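Local structure of glutaconate coenzyme a-transferase (Acidaminococcus fermentans, 1POI) at residues A[177-182]-A[207-212]; A[183-188]-A[219-224]; A[212-217]-A[235-240]. The protein catalyses, as subunit A of the enzyme, the transfer of coenzyme A from acetyl-CoA to (R)-2-hydroxyglutarate and related acids such as glutaconate during glutamate degradation. One frame throughout, in Å; residues are numbered along the deposited sequence.

Interaction 1. Residues A[177-182]-A[207-212]; sequences IHAQQA and TIVTCE
His178 meets the neighbouring chain segment through both of its ring nitrogens, a clear example of a buried imidazole fixed in rotation by side chains. With CG anti to the backbone N (chi1 -172°), the ring lies on the same sheet face as Thr210, whose side chain crosses it at about a right angle. His178 ND1 and Thr210 OG1 are 2.8 Å apart in a hydrogen bond that either could donate. From the other nitrogen, His178 NE2 donates to Glu212 OE2 at 2.9 Å. That oxygen sits near the imidazole plane, but the carboxylate is turned almost perpendicular to the ring and receives the N-H from above its own plane. A bend at chi2 (-75°) folds Glu212 back to this position, and Tyr253 OH also bonds to OE2 while Tyr242 N holds OE1.

On the opposite face the contacts are apolar: Ile177 CG1 packs against Val209 CG2 at 4.3 Å. Ala182, beyond the corner, brings its CB to 4.0 Å from Cys211 SG. The backbones pair as parallel strands, with Ala179 N bonded to Thr210 O at 2.8 Å and Glu212 N to Ala179 O at 3.0 Å. Both chains then turn a corner, at Gln180 and Glu212; Gln180 and Gln181 together face Arg189 as a classic beta bulge. Adjacent parallel strands of this kind build the central sheet of the Rossmann-like alpha/beta fold of CoA-transferases.

Interaction 2. Residues A[183-188]-A[219-224]; sequences SPDGTV and EIRRDP
Ser183 and Ile220 mark the closest backbone approach, with CA atoms 6.8 Å apart, where a tight loop meets a short helix. Residues 183-186 form a type I turn that ends on Gly186, whose positive phi (97°) would press a CB against the preceding carbonyl O. Ser183 N bonds to Thr187 O at 2.8 Å to close the loop. Residues 219-221 lie on a short, weakly bonded helix.

Asp185 uses its two oxygens for different tasks. Asp185 OD1 accepts from Thr187 N at 2.9 Å, an Asx turn that stiffens the loop. Asp185 OD2 forms a salt bridge with Arg221 NH2 at 2.6 Å. The arginine, extended from CG to NE, comes from the opposite direction and offers the edge of its guanidinium to the syn side of OD2, the two planes 72° apart. With an alanine in place of Asp185, Arg221 would probably lose its mate in this loop and the Thr187 amide its side-chain acceptor. Ile220 CG2 packs on Ser183 CB at 3.7 Å.

Arg221 NH2 also forms a salt bridge with an acidic side chain on the chain of another protein. The loop joins antiparallel strands 181-182 and 188-189, and helix 217-221 follows strand 213-214 of the same small sheet.

Interaction 3. Residues A[212-217]-A[235-240]; sequences EEIISD and DAVVLA
Ile214 reaches strand 236-239 with its terminal methyl: Ile214 CD1 lies 3.9 Å from Leu239 CB and 4.0 Å from Val237 CG1, entering between the two side chains. The branch is stretched out, with CG1 anti to the carbonyl carbon (chi1 -65°) and CD1 extended beyond it, and this full length is what brings the methyl across. In Leu239, CG stands anti to the backbone N (chi1 -171°). Leu239 CD1 is directed at the opposing backbone, 3.2 Å from Glu212 O and 3.4 Å from Glu213 CA. Leu239 thus meets a side chain with CB and main chain with CD1.

The two segments illustrate how a Rossmann-like sheet is finished at its margin. Strand 236-239 is the outermost of the parallel strands on this side within the chain, and strand 213-214 belongs to a separate small sheet, lying in the connection that leads from strand 206-211 to its parallel neighbour 236-239.

Further out, backbone hydrogen bonds from Ala182 to Glu213 and Ile215 flank Ile214, which is consistent with a steady base for its side chain, and Val237 also rests on Val209. Ala236 and Val238 point to the other face of the sheet, where helix 6-13 covers them, while Met314 and Thr315 of a second copy of this subunit pack on Ile214 and Leu239, respectively. Past Ile215, Ser216 occupies the N-cap of helix 217-221 and its OG bonds to Glu219 N.

Interactions 1 and 3 are neighbours, their centres about 6 Å apart, and share Glu212. Strand 206-211 is common ground: on its far side it pairs with strand 236-239, where Val209 N lies 2.8 Å from Ala236 O, a probable hydrogen bond, and Cys211 O lies 2.8 Å from Ala240 N, another. Interaction 2 is centred about 12 Å from interaction 1 and about 10 Å from interaction 3. It packs on the former through Ala179 CB and Val188 CG1, 3.6 Å apart, and on the latter through Ser183 CB, 3.5 Å from Ile215 O. A bound copper ion stays remote, about 13 Å from the side chain of Ile208.

Interaction 1. Residues A[177-182]-A[207-212]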
loop_
_atom_site.group_PDB
_atom_site.type_symbol
_atom_site.label_atom_id
_atom_site.label_comp_id
_atom_site.label_asym_id
_atom_site.label_seq_id
_atom_site.Cartn_x
_atom_site.Cartn_y
_atom_site.Cartn_z
ATOM N N ILE A 177 -11.211 10.051 22.425
ATOM C CA ILE A 177 -10.252 10.258 21.331
ATOM C C ILE A 177 -10.885 10.123 19.919
ATOM O O ILE A 177 -11.884 9.406 19.722
ATOM C CB ILE A 177 -9.018 9.285 21.441
ATOM C CG1 ILE A 177 -9.412 7.860 21.067
ATOM C CG2 ILE A 177 -8.403 9.326 22.830
ATOM C CD1 ILE A 177 -8.299 6.870 21.322
ATOM N N HIS A 178 -10.298 10.806 18.938
ATOM C CA HIS A 178 -10.821 10.744 17.578
ATOM C C HIS A 178 -9.850 10.025 16.631
ATOM O O HIS A 178 -8.690 10.400 16.524
ATOM C CB HIS A 178 -11.112 12.153 17.058
ATOM C CG HIS A 178 -11.823 12.154 15.749
ATOM N ND1 HIS A 178 -13.133 11.755 15.626
ATOM C CD2 HIS A 178 -11.370 12.342 14.492
ATOM C CE1 HIS A 178 -13.454 11.678 14.349
ATOM N NE2 HIS A 178 -12.399 12.029 13.639
ATOM N N ALA A 179 -10.325 9.026 15.909
ATOM C CA ALA A 179 -9.443 8.288 15.028
ATOM C C ALA A 179 -10.017 8.157 13.623
ATOM O O ALA A 179 -11.214 8.384 13.418
ATOM C CB ALA A 179 -9.199 6.932 15.619
ATOM N N GLN A 180 -9.185 7.746 12.663
ATOM C CA GLN A 180 -9.638 7.615 11.281
ATOM C C GLN A 180 -10.461 6.382 10.990
ATOM O O GLN A 180 -11.361 6.431 10.155
ATOM C CB GLN A 180 -8.485 7.716 10.295
ATOM C CG GLN A 180 -7.818 9.071 10.281
ATOM C CD GLN A 180 -6.813 9.186 11.380
ATOM O OE1 GLN A 180 -6.744 8.327 12.251
ATOM N NE2 GLN A 180 -5.974 10.191 11.317
ATOM N N GLN A 181 -10.164 5.274 11.654
ATOM C CA GLN A 181 -10.934 4.039 11.430
ATOM C C GLN A 181 -11.042 3.219 12.718
ATOM O O GLN A 181 -10.125 3.236 13.565
ATOM C CB GLN A 181 -10.277 3.165 10.354
ATOM C CG GLN A 181 -9.963 3.849 9.040
ATOM C CD GLN A 181 -9.065 3.002 8.181
ATOM O OE1 GLN A 181 -7.871 2.874 8.462
ATOM N NE2 GLN A 181 -9.630 2.394 7.141
ATOM N N ALA A 182 -12.145 2.493 12.845
ATOM C CA ALA A 182 -12.397 1.655 14.006
ATOM C C ALA A 182 -13.345 0.549 13.580
ATOM O O ALA A 182 -14.005 0.659 12.546
ATOM C CB ALA A 182 -12.998 2.468 15.129
ATOM N N THR A 207 -13.679 4.143 27.769
ATOM C CA THR A 207 -13.110 4.824 26.601
ATOM C C THR A 207 -14.093 4.991 25.458
ATOM O O THR A 207 -14.742 4.020 25.032
ATOM C CB THR A 207 -11.851 4.117 26.038
ATOM O OG1 THR A 207 -10.786 4.206 26.988
ATOM C CG2 THR A 207 -11.384 4.805 24.753
ATOM N N ILE A 208 -14.217 6.223 24.977
ATOM C CA ILE A 208 -15.107 6.501 23.845
ATOM C C ILE A 208 -14.254 6.909 22.641
ATOM O O ILE A 208 -13.373 7.802 22.749
ATOM C CB ILE A 208 -16.146 7.614 24.153
ATOM C CG1 ILE A 208 -16.946 7.253 25.415
ATOM C CG2 ILE A 208 -17.130 7.753 22.968
ATOM C CD1 ILE A 208 -17.581 8.424 26.097
ATOM N N VAL A 209 -14.487 6.236 21.519
ATOM C CA VAL A 209 -13.737 6.522 20.308
ATOM C C VAL A 209 -14.624 7.058 19.165
ATOM O O VAL A 209 -15.543 6.372 18.697
ATOM C CB VAL A 209 -12.938 5.248 19.834
ATOM C CG1 VAL A 209 -13.901 4.130 19.456
ATOM C CG2 VAL A 209 -12.036 5.563 18.636
ATOM N N THR A 210 -14.434 8.319 18.783
ATOM C CA THR A 210 -15.202 8.841 17.637
ATOM C C THR A 210 -14.286 8.576 16.434
ATOM O O THR A 210 -13.062 8.814 16.521
ATOM C CB THR A 210 -15.524 10.340 17.731
ATOM O OG1 THR A 210 -14.346 11.064 18.083
ATOM C CG2 THR A 210 -16.614 10.603 18.753
ATOM N N CYS A 211 -14.848 8.052 15.346
ATOM C CA CYS A 211 -14.058 7.734 14.175
ATOM C C CYS A 211 -14.671 8.198 12.835
ATOM O O CYS A 211 -15.882 8.284 12.684
ATOM C CB CYS A 211 -13.847 6.243 14.161
ATOM S SG CYS A 211 -15.342 5.386 13.823
ATOM N N GLU A 212 -13.820 8.471 11.851
ATOM C CA GLU A 212 -14.243 8.929 10.530
ATOM C C GLU A 212 -14.967 7.832 9.812
ATOM O O GLU A 212 -15.844 8.078 8.996
ATOM C CB GLU A 212 -13.024 9.324 9.716
ATOM C CG GLU A 212 -12.220 10.444 10.305
ATOM C CD GLU A 212 -12.897 11.781 10.125
ATOM O OE1 GLU A 212 -13.806 11.878 9.284
ATOM O OE2 GLU A 212 -12.511 12.744 10.812
#

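Interaction 2. Residues A[183-188]-A[219-224]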
loop_
_atom_site.group_PDB
_atom_site.type_symbol
_atom_site.label_atom_id
_atom_site.label_comp_id
_atom_site.label_asym_id
_atom_site.label_seq_id
_atom_site.Cartn_x
_atom_site.Cartn_y
_atom_site.Cartn_z
ATOM N N SER A 183 -13.319 -0.561 14.305
ATOM C CA SER A 183 -14.184 -1.697 13.999
ATOM C C SER A 183 -15.365 -1.752 14.980
ATOM O O SER A 183 -15.390 -1.017 15.992
ATOM C CB SER A 183 -13.378 -2.996 14.094
ATOM O OG SER A 183 -12.446 -2.940 15.173
ATOM N N PRO A 184 -16.374 -2.592 14.696
ATOM C CA PRO A 184 -17.480 -2.639 15.646
ATOM C C PRO A 184 -17.031 -3.201 17.010
ATOM O O PRO A 184 -17.698 -2.998 18.010
ATOM C CB PRO A 184 -18.471 -3.562 14.953
ATOM C CG PRO A 184 -18.236 -3.255 13.527
ATOM C CD PRO A 184 -16.744 -3.281 13.455
ATOM N N ASP A 185 -15.916 -3.917 17.057
ATOM C CA ASP A 185 -15.463 -4.455 18.325
ATOM C C ASP A 185 -14.534 -3.532 19.065
ATOM O O ASP A 185 -13.943 -3.929 20.068
ATOM C CB ASP A 185 -14.824 -5.839 18.173
ATOM C CG ASP A 185 -13.464 -5.819 17.467
ATOM O OD1 ASP A 185 -12.734 -4.803 17.476
ATOM O OD2 ASP A 185 -13.125 -6.874 16.898
ATOM N N GLY A 186 -14.335 -2.332 18.534
ATOM C CA GLY A 186 -13.470 -1.385 19.217
ATOM C C GLY A 186 -12.030 -1.281 18.762
ATOM O O GLY A 186 -11.293 -0.450 19.308
ATOM N N THR A 187 -11.595 -2.114 17.810
ATOM C CA THR A 187 -10.223 -1.992 17.326
ATOM C C THR A 187 -10.110 -0.619 16.627
ATOM O O THR A 187 -10.909 -0.284 15.728
ATOM C CB THR A 187 -9.837 -3.112 16.354
ATOM O OG1 THR A 187 -10.401 -4.354 16.791
ATOM C CG2 THR A 187 -8.337 -3.259 16.319
ATOM N N VAL A 188 -9.109 0.147 17.053
ATOM C CA VAL A 188 -8.862 1.505 16.581
ATOM C C VAL A 188 -7.562 1.729 15.811
ATOM O O VAL A 188 -6.481 1.331 16.265
ATOM C CB VAL A 188 -8.889 2.469 17.777
ATOM C CG1 VAL A 188 -8.464 3.867 17.382
ATOM C CG2 VAL A 188 -10.272 2.467 18.378
ATOM N N GLU A 219 -11.823 -7.070 8.193
ATOM C CA GLU A 219 -10.993 -6.101 7.488
ATOM C C GLU A 219 -9.838 -5.451 8.271
ATOM O O GLU A 219 -8.700 -5.406 7.802
ATOM C CB GLU A 219 -11.908 -5.011 6.919
ATOM C CG GLU A 219 -11.213 -3.952 6.085
ATOM C CD GLU A 219 -10.538 -4.519 4.846
ATOM O OE1 GLU A 219 -10.899 -5.628 4.382
ATOM O OE2 GLU A 219 -9.630 -3.840 4.331
ATOM N N ILE A 220 -10.133 -4.922 9.447
ATOM C CA ILE A 220 -9.133 -4.235 10.268
ATOM C C ILE A 220 -8.012 -5.138 10.801
ATOM O O ILE A 220 -6.994 -4.668 11.334
ATOM C CB ILE A 220 -9.849 -3.449 11.422
ATOM C CG1 ILE A 220 -8.936 -2.376 11.996
ATOM C CG2 ILE A 220 -10.269 -4.379 12.523
ATOM C CD1 ILE A 220 -9.698 -1.202 12.587
ATOM N N ARG A 221 -8.191 -6.440 10.635
ATOM C CA ARG A 221 -7.204 -7.392 11.096
ATOM C C ARG A 221 -6.307 -7.862 9.973
ATOM O O ARG A 221 -5.237 -8.418 10.234
ATOM C CB ARG A 221 -7.890 -8.573 11.752
ATOM C CG ARG A 221 -8.482 -8.213 13.070
ATOM C CD ARG A 221 -9.681 -9.072 13.408
ATOM N NE ARG A 221 -10.424 -8.428 14.490
ATOM C CZ ARG A 221 -9.959 -8.299 15.727
ATOM N NH1 ARG A 221 -8.763 -8.786 16.046
ATOM N NH2 ARG A 221 -10.644 -7.607 16.621
ATOM N N ARG A 222 -6.734 -7.628 8.729
ATOM C CA ARG A 222 -5.963 -8.001 7.542
ATOM C C ARG A 222 -4.488 -7.555 7.637
ATOM O O ARG A 222 -3.615 -8.183 7.047
ATOM C CB ARG A 222 -6.618 -7.430 6.275
ATOM C CG ARG A 222 -7.359 -8.447 5.411
ATOM C CD ARG A 222 -8.461 -9.156 6.171
ATOM N NE ARG A 222 -9.094 -10.228 5.397
ATOM C CZ ARG A 222 -9.933 -10.038 4.378
ATOM N NH1 ARG A 222 -10.263 -8.808 3.989
ATOM N NH2 ARG A 222 -10.410 -11.082 3.707
ATOM N N ASP A 223 -4.218 -6.459 8.337
ATOM C CA ASP A 223 -2.857 -5.986 8.534
ATOM C C ASP A 223 -2.766 -5.471 9.977
ATOM O O ASP A 223 -2.838 -4.272 10.235
ATOM C CB ASP A 223 -2.492 -4.893 7.527
ATOM C CG ASP A 223 -1.077 -4.326 7.747
ATOM O OD1 ASP A 223 -0.339 -4.781 8.651
ATOM O OD2 ASP A 223 -0.695 -3.414 6.998
ATOM N N PRO A 224 -2.462 -6.371 10.922
ATOM C CA PRO A 224 -2.351 -6.055 12.344
ATOM C C PRO A 224 -1.443 -4.906 12.659
ATOM O O PRO A 224 -1.653 -4.218 13.646
ATOM C CB PRO A 224 -1.797 -7.341 12.928
ATOM C CG PRO A 224 -2.313 -8.393 11.999
ATOM C CD PRO A 224 -2.047 -7.761 10.675
#

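Interaction 3. Residues A[212-217]-A[235-240]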
loop_
_atom_site.group_PDB
_atom_site.type_symbol
_atom_site.label_atom_id
_atom_site.label_comp_id
_atom_site.label_asym_id
_atom_site.label_seq_id
_atom_site.Cartn_x
_atom_site.Cartn_y
_atom_site.Cartn_z
ATOM N N GLU A 212 -13.820 8.471 11.851
ATOM C CA GLU A 212 -14.243 8.929 10.530
ATOM C C GLU A 212 -14.967 7.832 9.812
ATOM O O GLU A 212 -15.844 8.078 8.996
ATOM C CB GLU A 212 -13.024 9.324 9.716
ATOM C CG GLU A 212 -12.220 10.444 10.305
ATOM C CD GLU A 212 -12.897 11.781 10.125
ATOM O OE1 GLU A 212 -13.806 11.878 9.284
ATOM O OE2 GLU A 212 -12.511 12.744 10.812
ATOM N N GLU A 213 -14.513 6.611 10.011
ATOM C CA GLU A 213 -15.173 5.482 9.396
ATOM C C GLU A 213 -15.033 4.227 10.222
ATOM O O GLU A 213 -14.137 4.106 11.047
ATOM C CB GLU A 213 -14.659 5.247 7.991
ATOM C CG GLU A 213 -13.162 5.245 7.898
ATOM C CD GLU A 213 -12.688 5.027 6.487
ATOM O OE1 GLU A 213 -13.463 4.444 5.684
ATOM O OE2 GLU A 213 -11.539 5.445 6.203
ATOM N N ILE A 214 -15.931 3.296 9.955
ATOM C CA ILE A 214 -16.008 2.028 10.634
ATOM C C ILE A 214 -15.827 0.936 9.590
ATOM O O ILE A 214 -16.498 0.956 8.549
ATOM C CB ILE A 214 -17.434 1.877 11.313
ATOM C CG1 ILE A 214 -17.607 2.936 12.418
ATOM C CG2 ILE A 214 -17.662 0.459 11.845
ATOM C CD1 ILE A 214 -18.926 2.865 13.161
ATOM N N ILE A 215 -14.903 0.011 9.842
ATOM C CA ILE A 215 -14.682 -1.123 8.935
ATOM C C ILE A 215 -14.930 -2.438 9.688
ATOM O O ILE A 215 -14.841 -2.486 10.929
ATOM C CB ILE A 215 -13.261 -1.134 8.310
ATOM C CG1 ILE A 215 -12.212 -0.657 9.310
ATOM C CG2 ILE A 215 -13.223 -0.266 7.053
ATOM C CD1 ILE A 215 -10.804 -0.917 8.842
ATOM N N SER A 216 -15.252 -3.496 8.948
ATOM C CA SER A 216 -15.528 -4.787 9.545
ATOM C C SER A 216 -14.361 -5.283 10.350
ATOM O O SER A 216 -13.225 -4.874 10.124
ATOM C CB SER A 216 -15.858 -5.818 8.475
ATOM O OG SER A 216 -14.721 -6.169 7.713
ATOM N N ASP A 217 -14.629 -6.209 11.260
ATOM C CA ASP A 217 -13.578 -6.763 12.097
ATOM C C ASP A 217 -12.657 -7.552 11.229
ATOM O O ASP A 217 -11.449 -7.435 11.380
ATOM C CB ASP A 217 -14.135 -7.668 13.187
ATOM C CG ASP A 217 -14.942 -6.915 14.211
ATOM O OD1 ASP A 217 -14.488 -5.848 14.699
ATOM O OD2 ASP A 217 -16.038 -7.417 14.519
ATOM N N ASP A 235 -14.927 1.027 24.737
ATOM C CA ASP A 235 -16.343 0.788 25.073
ATOM C C ASP A 235 -17.384 1.285 24.091
ATOM O O ASP A 235 -18.361 0.585 23.832
ATOM C CB ASP A 235 -16.645 1.365 26.435
ATOM C CG ASP A 235 -15.817 0.752 27.468
ATOM O OD1 ASP A 235 -16.119 -0.422 27.780
ATOM O OD2 ASP A 235 -14.839 1.409 27.910
ATOM N N ALA A 236 -17.218 2.522 23.620
ATOM C CA ALA A 236 -18.152 3.122 22.643
ATOM C C ALA A 236 -17.472 3.578 21.343
ATOM O O ALA A 236 -16.515 4.365 21.382
ATOM C CB ALA A 236 -18.889 4.313 23.268
ATOM N N VAL A 237 -17.954 3.058 20.216
ATOM C CA VAL A 237 -17.461 3.422 18.881
ATOM C C VAL A 237 -18.558 4.242 18.219
ATOM O O VAL A 237 -19.686 3.768 18.074
ATOM C CB VAL A 237 -17.171 2.193 17.976
ATOM C CG1 VAL A 237 -16.914 2.655 16.564
ATOM C CG2 VAL A 237 -15.950 1.450 18.451
ATOM N N VAL A 238 -18.227 5.467 17.826
ATOM C CA VAL A 238 -19.198 6.363 17.187
ATOM C C VAL A 238 -18.722 6.898 15.821
ATOM O O VAL A 238 -17.642 7.485 15.715
ATOM C CB VAL A 238 -19.503 7.593 18.106
ATOM C CG1 VAL A 238 -20.620 8.418 17.521
ATOM C CG2 VAL A 238 -19.837 7.151 19.523
ATOM N N LEU A 239 -19.532 6.718 14.785
ATOM C CA LEU A 239 -19.174 7.213 13.444
ATOM C C LEU A 239 -19.383 8.723 13.399
ATOM O O LEU A 239 -20.497 9.188 13.523
ATOM C CB LEU A 239 -20.037 6.536 12.372
ATOM C CG LEU A 239 -19.658 6.759 10.898
ATOM C CD1 LEU A 239 -18.162 6.611 10.689
ATOM C CD2 LEU A 239 -20.400 5.778 9.985
ATOM N N ALA A 240 -18.310 9.487 13.297
ATOM C CA ALA A 240 -18.409 10.935 13.241
ATOM C C ALA A 240 -17.430 11.576 12.250
ATOM O O ALA A 240 -16.316 11.968 12.635
ATOM C CB ALA A 240 -18.212 11.517 14.586
#